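Local coordinates for protein nucleoside hydrolase, putative (PDB 3FZ0) that belongs to the nucleoside hydrolase family of alpha/beta proteins and binds a calcium ion at the ends of strands in its central sheet, at residues 132-137 / 285-290; 161-166 / 204-209; 64-69 / 103-108; 10-15 / 36-41. The protein carries 2 engineered substitutions. One frame throughout, in Å; residues are numbered along the deposited sequence. Where two conformers were deposited one is given.

How the contacts relate
All four contacts reach one mixed sheet and follow its strand order. Contact 3 lies on edge strand 66-68, contact 4 pairs the next two strands, contact 1 packs a helix against the strand after them, and contact 2 continues the sheet beyond. Neighbours are joined by backbone bonds: Phe67 O to Val39 N (2.8 Å), Leu134 N to Asp12 O (2.7 Å) and Ala133 O to Met165 N (2.8 Å). Contacts 1 and 4, with centres about 10 Å apart, share the calcium ion and its three waters. Contact 2, centred about 6 Å from contact 1, lies beside this site, whereas contact 3, centred about 20 Å from contact 1, is remote packing.

Contact 1: 132-137 / 285-290; sequences VALGPL and VAVLVA. With CA (calcium ion), chain G.
Val132 and Leu134 meet Ala286, Val287 and Ala290 where helix 282-291 packs on the central sheet of the nucleoside hydrolase alpha/beta fold. Across the two segments the interaction is apolar throughout, with no hydrogen bond between them. Val132 uses its two methyls on different partners. Its CG1, anti to the backbone N (chi1 -175°), reaches Val287 CG2 at 4.1 Å, while CG2, beside the backbone N, rests 3.7 Å from Ala290 CB. Leu134 is also split between two helix residues: CD2 lies 4.0 Å from Ala286 CB and CD1 lies 4.2 Å from Val287 CG2. One methyl of Val287 is therefore touched by both Val132 and Leu134, and its side chain crosses each of theirs at about a right angle. Ala286 and Ala290 turn their short side chains toward the strand from successive helical turns, a four-residue spacing marked by the bond from Ala290 N to Ala286 O at 3.0 Å. The closest CA pair of the two segments, Val132 CA and Val287 CA, is 6.7 Å apart. Helix 17-27 adjoins the same apolar group through Ala22, which touches both Leu134 and Val287.

Polar interactions lie at the margins of this apolar patch. Ala290 O receives Gln130 NE2 from the strand. The calcium site lies at the C-terminal end of strand 127-133 and is completed by Asp14, Asp19, Asp283 and three waters. Asp283 stands on the packed helix, so the apolar contact joins two elements that supply ligands. The contribution of 132-137 is a main-chain one: Leu134 O binds the calcium ion at 2.3 Å.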
loop_
_atom_site.group_PDB
_atom_site.type_symbol
_atom_site.label_atom_id
_atom_site.label_comp_id
_atom_site.label_asym_id
_atom_site.label_seq_id
_atom_site.Cartn_x
_atom_site.Cartn_y
_atom_site.Cartn_z
ATOM N N VAL B 132 -18.931 -17.941 16.846
ATOM C CA VAL B 132 -17.639 -17.641 17.423
ATOM C C VAL B 132 -16.572 -18.099 16.443
ATOM O O VAL B 132 -16.567 -19.257 16.060
ATOM C CB VAL B 132 -17.466 -18.388 18.732
ATOM C CG1 VAL B 132 -16.127 -17.959 19.428
ATOM C CG2 VAL B 132 -18.688 -18.135 19.605
ATOM N N ALA B 133 -15.682 -17.208 16.040
ATOM C CA ALA B 133 -14.704 -17.492 14.995
ATOM C C ALA B 133 -13.344 -17.583 15.631
ATOM O O ALA B 133 -12.869 -16.604 16.233
ATOM C CB ALA B 133 -14.688 -16.349 13.942
ATOM N N LEU B 134 -12.688 -18.730 15.474
ATOM C CA LEU B 134 -11.413 -18.971 16.131
ATOM C C LEU B 134 -10.250 -19.123 15.164
ATOM O O LEU B 134 -9.179 -19.637 15.539
ATOM C CB LEU B 134 -11.513 -20.215 17.010
ATOM C CG LEU B 134 -12.691 -20.277 17.985
ATOM C CD1 LEU B 134 -12.709 -21.599 18.751
ATOM C CD2 LEU B 134 -12.676 -19.076 18.952
ATOM N N GLY B 135 -10.436 -18.698 13.929
ATOM C CA GLY B 135 -9.359 -18.768 12.957
ATOM C C GLY B 135 -9.422 -17.615 11.983
ATOM O O GLY B 135 -10.060 -16.584 12.266
ATOM N N PRO B 136 -8.724 -17.745 10.848
ATOM C CA PRO B 136 -8.874 -16.737 9.838
ATOM C C PRO B 136 -10.344 -16.656 9.481
ATOM O O PRO B 136 -11.032 -17.692 9.488
ATOM C CB PRO B 136 -8.062 -17.306 8.681
ATOM C CG PRO B 136 -7.015 -18.129 9.335
ATOM C CD PRO B 136 -7.718 -18.760 10.472
ATOM N N LEU B 137 -10.816 -15.455 9.148
ATOM C CA LEU B 137 -12.236 -15.231 8.871
ATOM C C LEU B 137 -12.780 -15.634 7.488
ATOM O O LEU B 137 -13.900 -15.260 7.132
ATOM C CB LEU B 137 -12.584 -13.778 9.172
ATOM C CG LEU B 137 -12.285 -13.442 10.632
ATOM C CD1 LEU B 137 -12.101 -11.941 10.818
ATOM C CD2 LEU B 137 -13.418 -14.003 11.495
ATOM N N VAL B 285 -10.471 -18.076 25.558
ATOM C CA VAL B 285 -10.898 -16.789 26.101
ATOM C C VAL B 285 -12.066 -16.224 25.261
ATOM O O VAL B 285 -13.052 -15.677 25.783
ATOM C CB VAL B 285 -9.687 -15.787 26.237
ATOM C CG1 VAL B 285 -10.118 -14.418 26.782
ATOM C CG2 VAL B 285 -8.609 -16.344 27.142
ATOM N N ALA B 286 -11.975 -16.378 23.948
ATOM C CA ALA B 286 -13.016 -15.892 23.058
ATOM C C ALA B 286 -14.334 -16.648 23.305
ATOM O O ALA B 286 -15.394 -16.022 23.448
ATOM C CB ALA B 286 -12.566 -16.022 21.588
ATOM N N VAL B 287 -14.282 -17.986 23.340
ATOM C CA VAL B 287 -15.478 -18.779 23.696
ATOM C C VAL B 287 -16.071 -18.337 25.049
ATOM O O VAL B 287 -17.290 -18.192 25.164
ATOM C CB VAL B 287 -15.242 -20.338 23.653
ATOM C CG1 VAL B 287 -16.432 -21.086 24.192
ATOM C CG2 VAL B 287 -14.964 -20.783 22.199
ATOM N N LEU B 288 -15.228 -18.081 26.045
ATOM C CA LEU B 288 -15.727 -17.586 27.321
ATOM C C LEU B 288 -16.475 -16.248 27.187
ATOM O O LEU B 288 -17.546 -16.043 27.798
ATOM C CB LEU B 288 -14.586 -17.454 28.323
ATOM C CG LEU B 288 -15.001 -16.981 29.712
ATOM C CD1 LEU B 288 -15.622 -18.125 30.441
ATOM C CD2 LEU B 288 -13.770 -16.489 30.426
ATOM N N VAL B 289 -15.921 -15.339 26.387
ATOM C CA VAL B 289 -16.551 -14.041 26.185
ATOM C C VAL B 289 -17.937 -14.219 25.573
ATOM O O VAL B 289 -18.869 -13.539 25.969
ATOM C CB VAL B 289 -15.655 -13.087 25.373
ATOM C CG1 VAL B 289 -16.434 -11.876 24.855
ATOM C CG2 VAL B 289 -14.490 -12.622 26.236
ATOM N N ALA B 290 -18.057 -15.136 24.613
ATOM C CA ALA B 290 -19.318 -15.376 23.911
ATOM C C ALA B 290 -20.394 -15.888 24.819
ATOM O O ALA B 290 -21.536 -15.489 24.717
ATOM C CB ALA B 290 -19.121 -16.375 22.795
HETATM CA CA CA G . -7.460 -20.943 16.284
HETATM O O HOH W 1 -7.002 -18.807 16.990
HETATM O O HOH W 2 -5.784 -19.831 14.484
HETATM O O HOH W 3 -5.289 -21.310 17.354
#

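Contact 2: 161-166 / 204-209; sequences GIVIMN and QLVNWE
The carbonyl oxygen of Val206 is approached by three groups from strand 162-165 and the residue after it, at the end of a parallel beta pair in the central sheet of this nucleoside hydrolase. Asn166 N donates to Val206 O at 3.0 Å, from 40° above the carbonyl plane. Met165 CA makes a CA-H...O contact with Val206 O at 3.3 Å. The Met165 chain, bent at chi2 and chi3, brings its terminal methyl CE to 3.4 Å from Val206 O and also close to Trp208 N.

The strand axes run 21° from parallel. In the register Val163-Gln204, Ile164-Leu205 and Met165-Val206, the central residue Ile164 bonds in both directions: its N donates to Gln204 O at 3.1 Å, and its O accepts from Val206 N at 2.9 Å. The latter bond is the more bent of the two, with an N-H...O angle of 143°.

On the sheet face bearing Val163 and Val206, Val163 CG1 lies 3.7 Å from Val206 CG2; Ala290 and Ala286 of helix 282-291 lie against these valines. On the face of Ile164 and Leu205 the two CD1 methyls approach to 3.8 Å.

Asn207 is the N-cap of helix 208-212: its OD1 accepts from Val210 N, while its ND2 reaches Ile340 O on the adjoining strand. Trp208 NE1 is hydrogen-bonded to Tyr322 OH of the second subunit, tying the start of this helix to that neighbour. Leu205 CD1, besides meeting Ile164, presses against the backbone of the other strand's exit, 3.2 Å from Asn166 O.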
loop_
_atom_site.group_PDB
_atom_site.type_symbol
_atom_site.label_atom_id
_atom_site.label_comp_id
_atom_site.label_asym_id
_atom_site.label_seq_id
_atom_site.Cartn_x
_atom_site.Cartn_y
_atom_site.Cartn_z
ATOM N N GLY B 161 -23.965 -11.372 18.485
ATOM C CA GLY B 161 -24.083 -12.414 17.470
ATOM C C GLY B 161 -22.760 -12.976 16.975
ATOM O O GLY B 161 -22.689 -14.118 16.496
ATOM N N ILE B 162 -21.707 -12.179 17.054
ATOM C CA ILE B 162 -20.405 -12.661 16.601
ATOM C C ILE B 162 -19.287 -12.273 17.562
ATOM O O ILE B 162 -19.150 -11.135 17.997
ATOM C CB ILE B 162 -20.111 -12.294 15.080
ATOM C CG1 ILE B 162 -18.775 -12.890 14.599
ATOM C CG2 ILE B 162 -20.214 -10.784 14.831
ATOM C CD1 ILE B 162 -18.566 -12.834 13.071
ATOM N N VAL B 163 -18.523 -13.270 17.945
ATOM C CA VAL B 163 -17.325 -13.053 18.756
ATOM C C VAL B 163 -16.158 -13.663 18.008
ATOM O O VAL B 163 -16.241 -14.786 17.549
ATOM C CB VAL B 163 -17.479 -13.671 20.133
ATOM C CG1 VAL B 163 -16.330 -13.291 20.986
ATOM C CG2 VAL B 163 -18.775 -13.212 20.763
ATOM N N ILE B 164 -15.098 -12.894 17.832
ATOM C CA ILE B 164 -13.945 -13.362 17.035
ATOM C C ILE B 164 -12.628 -13.352 17.815
ATOM O O ILE B 164 -12.322 -12.397 18.558
ATOM C CB ILE B 164 -13.816 -12.561 15.704
ATOM C CG1 ILE B 164 -13.490 -11.073 15.955
ATOM C CG2 ILE B 164 -15.090 -12.732 14.872
ATOM C CD1 ILE B 164 -13.205 -10.271 14.692
ATOM N N MET B 165 -11.845 -14.416 17.689
ATOM C CA MET B 165 -10.469 -14.331 18.228
ATOM C C MET B 165 -9.586 -13.823 17.100
ATOM O O MET B 165 -9.296 -14.542 16.158
ATOM C CB MET B 165 -9.954 -15.663 18.816
ATOM C CG MET B 165 -8.727 -15.463 19.665
ATOM S SD MET B 165 -7.267 -15.074 18.676
ATOM C CE MET B 165 -6.521 -13.740 19.611
ATOM N N ASN B 166 -9.174 -12.568 17.223
ATOM C CA ASN B 166 -8.685 -11.776 16.077
ATOM C C ASN B 166 -8.012 -10.450 16.491
ATOM O O ASN B 166 -8.478 -9.763 17.415
ATOM C CB ASN B 166 -9.841 -11.518 15.096
ATOM C CG ASN B 166 -9.369 -10.912 13.757
ATOM O OD1 ASN B 166 -9.130 -9.701 13.651
ATOM N ND2 ASN B 166 -9.270 -11.751 12.730
ATOM N N GLN B 204 -17.549 -8.420 18.714
ATOM C CA GLN B 204 -16.670 -8.448 19.896
ATOM C C GLN B 204 -15.286 -8.936 19.499
ATOM O O GLN B 204 -15.123 -10.076 19.024
ATOM C CB GLN B 204 -17.236 -9.355 20.988
ATOM C CG GLN B 204 -18.703 -9.080 21.315
ATOM C CD GLN B 204 -18.920 -7.729 21.942
ATOM O OE1 GLN B 204 -18.393 -7.457 23.019
ATOM N NE2 GLN B 204 -19.688 -6.855 21.267
ATOM N N LEU B 205 -14.288 -8.078 19.682
ATOM C CA LEU B 205 -12.929 -8.396 19.242
ATOM C C LEU B 205 -12.110 -8.949 20.398
ATOM O O LEU B 205 -11.578 -8.197 21.228
ATOM C CB LEU B 205 -12.252 -7.168 18.611
ATOM C CG LEU B 205 -10.882 -7.346 17.942
ATOM C CD1 LEU B 205 -10.900 -7.889 16.481
ATOM C CD2 LEU B 205 -10.084 -6.012 18.020
ATOM N N VAL B 206 -12.000 -10.266 20.468
ATOM C CA VAL B 206 -11.149 -10.876 21.480
ATOM C C VAL B 206 -9.719 -10.953 20.914
ATOM O O VAL B 206 -9.350 -11.881 20.162
ATOM C CB VAL B 206 -11.725 -12.197 21.959
ATOM C CG1 VAL B 206 -10.871 -12.797 23.117
ATOM C CG2 VAL B 206 -13.219 -11.979 22.380
ATOM N N ASN B 207 -8.941 -9.931 21.266
ATOM C CA ASN B 207 -7.640 -9.694 20.660
ATOM C C ASN B 207 -6.544 -10.374 21.446
ATOM O O ASN B 207 -6.752 -10.818 22.586
ATOM C CB ASN B 207 -7.351 -8.188 20.571
ATOM C CG ASN B 207 -7.609 -7.478 21.877
ATOM O OD1 ASN B 207 -6.758 -7.436 22.763
ATOM N ND2 ASN B 207 -8.820 -6.957 22.030
ATOM N N TRP B 208 -5.361 -10.403 20.841
ATOM C CA TRP B 208 -4.189 -11.045 21.416
ATOM C C TRP B 208 -3.853 -10.587 22.850
ATOM O O TRP B 208 -3.720 -11.434 23.755
ATOM C CB TRP B 208 -2.995 -10.843 20.474
ATOM C CG TRP B 208 -1.651 -11.278 21.007
ATOM C CD1 TRP B 208 -0.574 -10.467 21.240
ATOM C CD2 TRP B 208 -1.232 -12.607 21.332
ATOM N NE1 TRP B 208 0.471 -11.200 21.674
ATOM C CE2 TRP B 208 0.114 -12.520 21.747
ATOM C CE3 TRP B 208 -1.863 -13.863 21.332
ATOM C CZ2 TRP B 208 0.861 -13.659 22.189
ATOM C CZ3 TRP B 208 -1.120 -15.003 21.750
ATOM C CH2 TRP B 208 0.221 -14.886 22.176
ATOM N N GLU B 209 -3.728 -9.280 23.063
ATOM C CA GLU B 209 -3.266 -8.748 24.359
ATOM C C GLU B 209 -4.233 -9.053 25.492
ATOM O O GLU B 209 -3.828 -9.400 26.570
ATOM C CB GLU B 209 -2.971 -7.244 24.306
ATOM C CG GLU B 209 -1.818 -6.862 23.351
ATOM C CD GLU B 209 -2.276 -6.587 21.908
ATOM O OE1 GLU B 209 -3.345 -7.089 21.519
ATOM O OE2 GLU B 209 -1.570 -5.864 21.159
#

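Contact 3: 64-69 / 103-108; sequences IPFFRG and ALQPKR
Gln105 lays its side-chain amide flat against the ring of Phe66, the two planes only 9° apart. The aliphatic part takes the centre of the stack: Gln105 CG sits 3.6 Å from the centroid of the Phe66 ring, close to the ring normal, a CH-pi contact. The amide is displaced toward one side of the ring, with Gln105 CD 3.4 Å from Phe66 CE2. The bend at chi2 brings the amide over the ring, and chi3 (-70°) directs Gln105 OE1 to Phe66 N, from which it accepts at 3.1 Å. This donor stands above the amide plane, 36° out of it. The other amide atom, NE2, donates to Arg101 O, so both ends of the group are held and its rotation is fixed.

Phe67 meets the following residues differently. Its CE2 lies 3.8 Å from Pro106 CB, and the two side chains pass at a slant. Arg108 runs beside Phe67 in the same direction, bringing NH1 to 3.7 Å from Phe67 CE2 in an oblique approach. The guanidinium also forms a salt bridge through NH1 with Glu113 of helix 110-120.

The contact packs residues 105-108, just after helix 101-104, beside strand 66-68, an outermost strand of the sheet within this chain, while helix 46-60 also touches Phe66. Its chemistry implies a double role for the glutamine, which offers this edge an acceptor through OE1 and an aliphatic surface through CG, its amide face lying on the ring.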
loop_
_atom_site.group_PDB
_atom_site.type_symbol
_atom_site.label_atom_id
_atom_site.label_comp_id
_atom_site.label_asym_id
_atom_site.label_seq_id
_atom_site.Cartn_x
_atom_site.Cartn_y
_atom_site.Cartn_z
ATOM N N ILE B 64 -22.271 -33.828 16.678
ATOM C CA ILE B 64 -22.194 -32.492 16.058
ATOM C C ILE B 64 -21.636 -32.551 14.618
ATOM O O ILE B 64 -20.564 -33.097 14.408
ATOM C CB ILE B 64 -21.286 -31.579 16.901
ATOM C CG1 ILE B 64 -21.809 -31.511 18.346
ATOM C CG2 ILE B 64 -21.178 -30.198 16.307
ATOM C CD1 ILE B 64 -20.844 -30.791 19.286
ATOM N N PRO B 65 -22.345 -31.980 13.635
ATOM C CA PRO B 65 -21.804 -32.036 12.283
ATOM C C PRO B 65 -20.676 -31.030 12.056
ATOM O O PRO B 65 -20.711 -29.921 12.622
ATOM C CB PRO B 65 -23.022 -31.720 11.398
ATOM C CG PRO B 65 -23.946 -30.966 12.256
ATOM C CD PRO B 65 -23.628 -31.266 13.698
ATOM N N PHE B 66 -19.674 -31.421 11.257
ATOM C CA PHE B 66 -18.557 -30.531 10.924
ATOM C C PHE B 66 -18.260 -30.478 9.415
ATOM O O PHE B 66 -18.527 -31.442 8.676
ATOM C CB PHE B 66 -17.306 -30.778 11.784
ATOM C CG PHE B 66 -16.822 -32.219 11.798
ATOM C CD1 PHE B 66 -15.630 -32.559 11.183
ATOM C CD2 PHE B 66 -17.541 -33.215 12.465
ATOM C CE1 PHE B 66 -15.174 -33.853 11.208
ATOM C CE2 PHE B 66 -17.090 -34.522 12.487
ATOM C CZ PHE B 66 -15.914 -34.852 11.866
ATOM N N PHE B 67 -17.740 -29.333 8.953
ATOM C CA PHE B 67 -17.721 -29.041 7.527
ATOM C C PHE B 67 -16.396 -28.467 7.043
ATOM O O PHE B 67 -15.770 -27.656 7.772
ATOM C CB PHE B 67 -18.863 -28.087 7.209
ATOM C CG PHE B 67 -20.215 -28.612 7.630
ATOM C CD1 PHE B 67 -20.681 -28.427 8.936
ATOM C CD2 PHE B 67 -21.016 -29.294 6.719
ATOM C CE1 PHE B 67 -21.913 -28.929 9.329
ATOM C CE2 PHE B 67 -22.276 -29.797 7.101
ATOM C CZ PHE B 67 -22.715 -29.612 8.411
ATOM N N ARG B 68 -15.959 -28.905 5.847
ATOM C CA ARG B 68 -14.721 -28.403 5.228
ATOM C C ARG B 68 -14.973 -27.017 4.662
ATOM O O ARG B 68 -15.919 -26.824 3.878
ATOM C CB ARG B 68 -14.215 -29.350 4.120
ATOM C CG ARG B 68 -14.216 -30.845 4.513
ATOM C CD ARG B 68 -13.834 -31.824 3.376
ATOM N NE ARG B 68 -13.684 -33.199 3.886
ATOM C CZ ARG B 68 -12.539 -33.707 4.343
ATOM N NH1 ARG B 68 -11.434 -32.969 4.341
ATOM N NH2 ARG B 68 -12.487 -34.945 4.801
ATOM N N GLY B 69 -14.112 -26.070 5.052
ATOM C CA GLY B 69 -14.169 -24.703 4.568
ATOM C C GLY B 69 -13.007 -24.356 3.643
ATOM O O GLY B 69 -12.471 -25.227 2.957
ATOM N N ALA B 103 -15.512 -39.200 7.400
ATOM C CA ALA B 103 -16.144 -39.675 6.141
ATOM C C ALA B 103 -17.662 -39.547 6.112
ATOM O O ALA B 103 -18.246 -39.446 5.040
ATOM C CB ALA B 103 -15.748 -41.136 5.823
ATOM N N LEU B 104 -18.285 -39.568 7.288
ATOM C CA LEU B 104 -19.737 -39.459 7.404
ATOM C C LEU B 104 -20.249 -38.051 7.170
ATOM O O LEU B 104 -21.432 -37.888 6.955
ATOM C CB LEU B 104 -20.216 -39.868 8.799
ATOM C CG LEU B 104 -20.011 -41.252 9.393
ATOM C CD1 LEU B 104 -20.580 -41.307 10.860
ATOM C CD2 LEU B 104 -20.633 -42.296 8.493
ATOM N N GLN B 105 -19.389 -37.046 7.277
ATOM C CA GLN B 105 -19.847 -35.660 7.267
ATOM C C GLN B 105 -20.325 -35.290 5.876
ATOM O O GLN B 105 -19.809 -35.824 4.910
ATOM C CB GLN B 105 -18.740 -34.718 7.735
ATOM C CG GLN B 105 -18.310 -34.916 9.157
ATOM C CD GLN B 105 -19.471 -35.181 10.127
ATOM O OE1 GLN B 105 -20.278 -34.306 10.415
ATOM N NE2 GLN B 105 -19.523 -36.393 10.656
ATOM N N PRO B 106 -21.338 -34.407 5.774
ATOM C CA PRO B 106 -21.833 -33.849 4.483
ATOM C C PRO B 106 -20.776 -33.088 3.676
ATOM O O PRO B 106 -19.850 -32.539 4.258
ATOM C CB PRO B 106 -22.947 -32.894 4.922
ATOM C CG PRO B 106 -23.400 -33.434 6.296
ATOM C CD PRO B 106 -22.105 -33.893 6.933
ATOM N N LYS B 107 -20.928 -33.048 2.356
ATOM C CA LYS B 107 -19.948 -32.393 1.465
ATOM C C LYS B 107 -19.987 -30.869 1.432
ATOM O O LYS B 107 -18.971 -30.213 1.112
ATOM C CB LYS B 107 -20.040 -32.945 0.042
ATOM C CG LYS B 107 -19.797 -34.464 -0.049
ATOM C CD LYS B 107 -18.396 -34.911 0.442
ATOM C CE LYS B 107 -18.300 -36.449 0.506
ATOM N NZ LYS B 107 -17.367 -36.902 1.584
ATOM N N ARG B 108 -21.144 -30.312 1.750
ATOM C CA ARG B 108 -21.326 -28.864 1.855
ATOM C C ARG B 108 -20.067 -28.058 2.303
ATOM O O ARG B 108 -19.504 -28.330 3.355
ATOM C CB ARG B 108 -22.498 -28.608 2.820
ATOM C CG ARG B 108 -23.317 -27.388 2.471
ATOM C CD ARG B 108 -24.506 -27.209 3.387
ATOM N NE ARG B 108 -25.541 -28.176 3.055
ATOM C CZ ARG B 108 -25.872 -29.200 3.839
ATOM N NH1 ARG B 108 -25.294 -29.384 5.041
ATOM N NH2 ARG B 108 -26.810 -30.021 3.423
#

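Contact 4: 10-15 / 36-41; sequences IIDTDC and AITVVW. With CA (calcium ion), chain G.
Asp14 lies against Val40 and Trp41 at the C-terminal ends of the two strands of a beta-alpha-beta unit, built from strand 6-13, helix 17-27 and strand 32-39. Its OD1 binds the calcium ion at 2.4 Å, alongside Leu134, Asp19, Asp283 and three waters. With chi1 at 69° the carboxylate leads away from segment 36-41, which puts OD1 on the ion and lets OD2 accept from Asn43 N. On the backbone side, Asp14 CA makes a CA-H...O contact with Val40 O at 3.2 Å.

The next layer turns the chain at the metal. Thr13 OG1 accepts from Cys15 N at 2.9 Å, forming an ST turn, and is hydrogen-bonded to the calcium ligand Asp19. Thr13 is thus second-shell, bonded to Asp19 and holding the turn that carries Asp14. This aspartate-rich turn after the first strand is characteristic of nucleoside hydrolases.

Further back, the parallel strands hold the turn in place. Thr13 O accepts from Val40 N at 2.7 Å and Thr13 N donates to Thr38 O at 2.8 Å. On the face toward helices 17-27 and 46-60, Thr13 CG2 meets Ile37 CG2 at 3.7 Å and Cys15 SG touches Val39.

On the other face Asp12 crosses Thr38 at about a right angle. Its carboxylate also meets Asn139 ND2 through OD2. Thr38 OG1 donates to Asp12 OD2 at a modelled 2.5 Å, arriving on the anti side, 23° out of the carboxylate plane.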
loop_
_atom_site.group_PDB
_atom_site.type_symbol
_atom_site.label_atom_id
_atom_site.label_comp_id
_atom_site.label_asym_id
_atom_site.label_seq_id
_atom_site.Cartn_x
_atom_site.Cartn_y
_atom_site.Cartn_z
ATOM N N ILE B 10 -22.304 -21.722 16.420
ATOM C CA ILE B 10 -21.527 -22.166 15.276
ATOM C C ILE B 10 -20.102 -21.814 15.662
ATOM O O ILE B 10 -19.818 -20.694 16.098
ATOM C CB ILE B 10 -21.925 -21.387 14.002
ATOM C CG1 ILE B 10 -23.439 -21.481 13.765
ATOM C CG2 ILE B 10 -21.119 -21.866 12.795
ATOM C CD1 ILE B 10 -23.954 -20.441 12.784
ATOM N N ILE B 11 -19.198 -22.766 15.557
ATOM C CA ILE B 11 -17.816 -22.460 15.867
ATOM C C ILE B 11 -16.982 -22.678 14.608
ATOM O O ILE B 11 -16.934 -23.778 14.027
ATOM C CB ILE B 11 -17.270 -23.277 17.078
ATOM C CG1 ILE B 11 -18.014 -22.886 18.355
ATOM C CG2 ILE B 11 -15.750 -23.030 17.256
ATOM C CD1 ILE B 11 -17.732 -23.774 19.536
ATOM N N ASP B 12 -16.370 -21.603 14.153
ATOM C CA ASP B 12 -15.506 -21.665 12.982
ATOM C C ASP B 12 -14.094 -21.688 13.479
ATOM O O ASP B 12 -13.728 -20.874 14.307
ATOM C CB ASP B 12 -15.760 -20.478 12.063
ATOM C CG ASP B 12 -15.052 -20.620 10.740
ATOM O OD1 ASP B 12 -13.907 -20.132 10.668
ATOM O OD2 ASP B 12 -15.598 -21.236 9.794
ATOM N N THR B 13 -13.303 -22.629 12.986
ATOM C CA THR B 13 -12.051 -22.955 13.633
ATOM C C THR B 13 -10.977 -23.514 12.693
ATOM O O THR B 13 -11.288 -24.191 11.699
ATOM C CB THR B 13 -12.283 -23.971 14.834
ATOM O OG1 THR B 13 -11.030 -24.300 15.443
ATOM C CG2 THR B 13 -12.936 -25.253 14.354
ATOM N N ASP B 14 -9.717 -23.236 13.021
ATOM C CA ASP B 14 -8.602 -23.860 12.331
ATOM C C ASP B 14 -7.932 -24.988 13.148
ATOM O O ASP B 14 -6.809 -25.421 12.835
ATOM C CB ASP B 14 -7.578 -22.832 11.823
ATOM C CG ASP B 14 -6.794 -22.136 12.947
ATOM O OD1 ASP B 14 -7.315 -21.964 14.069
ATOM O OD2 ASP B 14 -5.645 -21.721 12.697
ATOM N N CYS B 15 -8.609 -25.434 14.202
ATOM C CA CYS B 15 -8.399 -26.786 14.746
ATOM C C CYS B 15 -7.049 -27.044 15.399
ATOM O O CYS B 15 -6.511 -28.153 15.313
ATOM C CB CYS B 15 -8.663 -27.839 13.663
ATOM S SG CYS B 15 -10.148 -27.444 12.701
ATOM N N ALA B 36 -22.844 -26.649 15.128
ATOM C CA ALA B 36 -22.015 -26.897 13.927
ATOM C C ALA B 36 -20.612 -26.396 14.110
ATOM O O ALA B 36 -20.400 -25.366 14.754
ATOM C CB ALA B 36 -22.624 -26.258 12.659
ATOM N N ILE B 37 -19.658 -27.143 13.552
ATOM C CA ILE B 37 -18.262 -26.762 13.575
ATOM C C ILE B 37 -17.839 -26.622 12.121
ATOM O O ILE B 37 -18.024 -27.537 11.302
ATOM C CB ILE B 37 -17.397 -27.790 14.333
ATOM C CG1 ILE B 37 -17.803 -27.788 15.831
ATOM C CG2 ILE B 37 -15.899 -27.514 14.107
ATOM C CD1 ILE B 37 -17.137 -28.891 16.703
ATOM N N THR B 38 -17.342 -25.442 11.775
ATOM C CA THR B 38 -16.917 -25.186 10.418
ATOM C C THR B 38 -15.403 -24.995 10.442
ATOM O O THR B 38 -14.857 -24.252 11.261
ATOM C CB THR B 38 -17.619 -23.969 9.819
ATOM O OG1 THR B 38 -17.347 -22.830 10.637
ATOM C CG2 THR B 38 -19.109 -24.214 9.778
ATOM N N VAL B 39 -14.725 -25.700 9.552
ATOM C CA VAL B 39 -13.263 -25.778 9.592
ATOM C C VAL B 39 -12.664 -24.801 8.581
ATOM O O VAL B 39 -13.125 -24.697 7.436
ATOM C CB VAL B 39 -12.806 -27.245 9.343
ATOM C CG1 VAL B 39 -11.300 -27.332 9.116
ATOM C CG2 VAL B 39 -13.262 -28.104 10.502
ATOM N N VAL B 40 -11.632 -24.080 9.008
ATOM C CA VAL B 40 -10.957 -23.157 8.096
ATOM C C VAL B 40 -9.462 -23.441 8.155
ATOM O O VAL B 40 -8.982 -23.949 9.155
ATOM C CB VAL B 40 -11.318 -21.682 8.424
ATOM C CG1 VAL B 40 -10.805 -21.274 9.790
ATOM C CG2 VAL B 40 -10.847 -20.738 7.351
ATOM N N TRP B 41 -8.750 -23.138 7.062
ATOM C CA TRP B 41 -7.275 -23.151 7.024
ATOM C C TRP B 41 -6.731 -22.183 8.101
ATOM O O TRP B 41 -7.477 -21.351 8.631
ATOM C CB TRP B 41 -6.785 -22.750 5.632
ATOM C CG TRP B 41 -6.913 -21.296 5.399
ATOM C CD1 TRP B 41 -8.039 -20.613 5.009
ATOM C CD2 TRP B 41 -5.892 -20.308 5.572
ATOM N NE1 TRP B 41 -7.780 -19.282 4.929
ATOM C CE2 TRP B 41 -6.467 -19.058 5.258
ATOM C CE3 TRP B 41 -4.539 -20.359 5.926
ATOM C CZ2 TRP B 41 -5.735 -17.866 5.301
ATOM C CZ3 TRP B 41 -3.811 -19.165 5.965
ATOM C CH2 TRP B 41 -4.410 -17.942 5.660
HETATM CA CA CA G . -7.460 -20.943 16.284
HETATM O O HOH W 1 -7.002 -18.807 16.990
HETATM O O HOH W 2 -5.784 -19.831 14.484
HETATM O O HOH W 3 -5.289 -21.310 17.354
#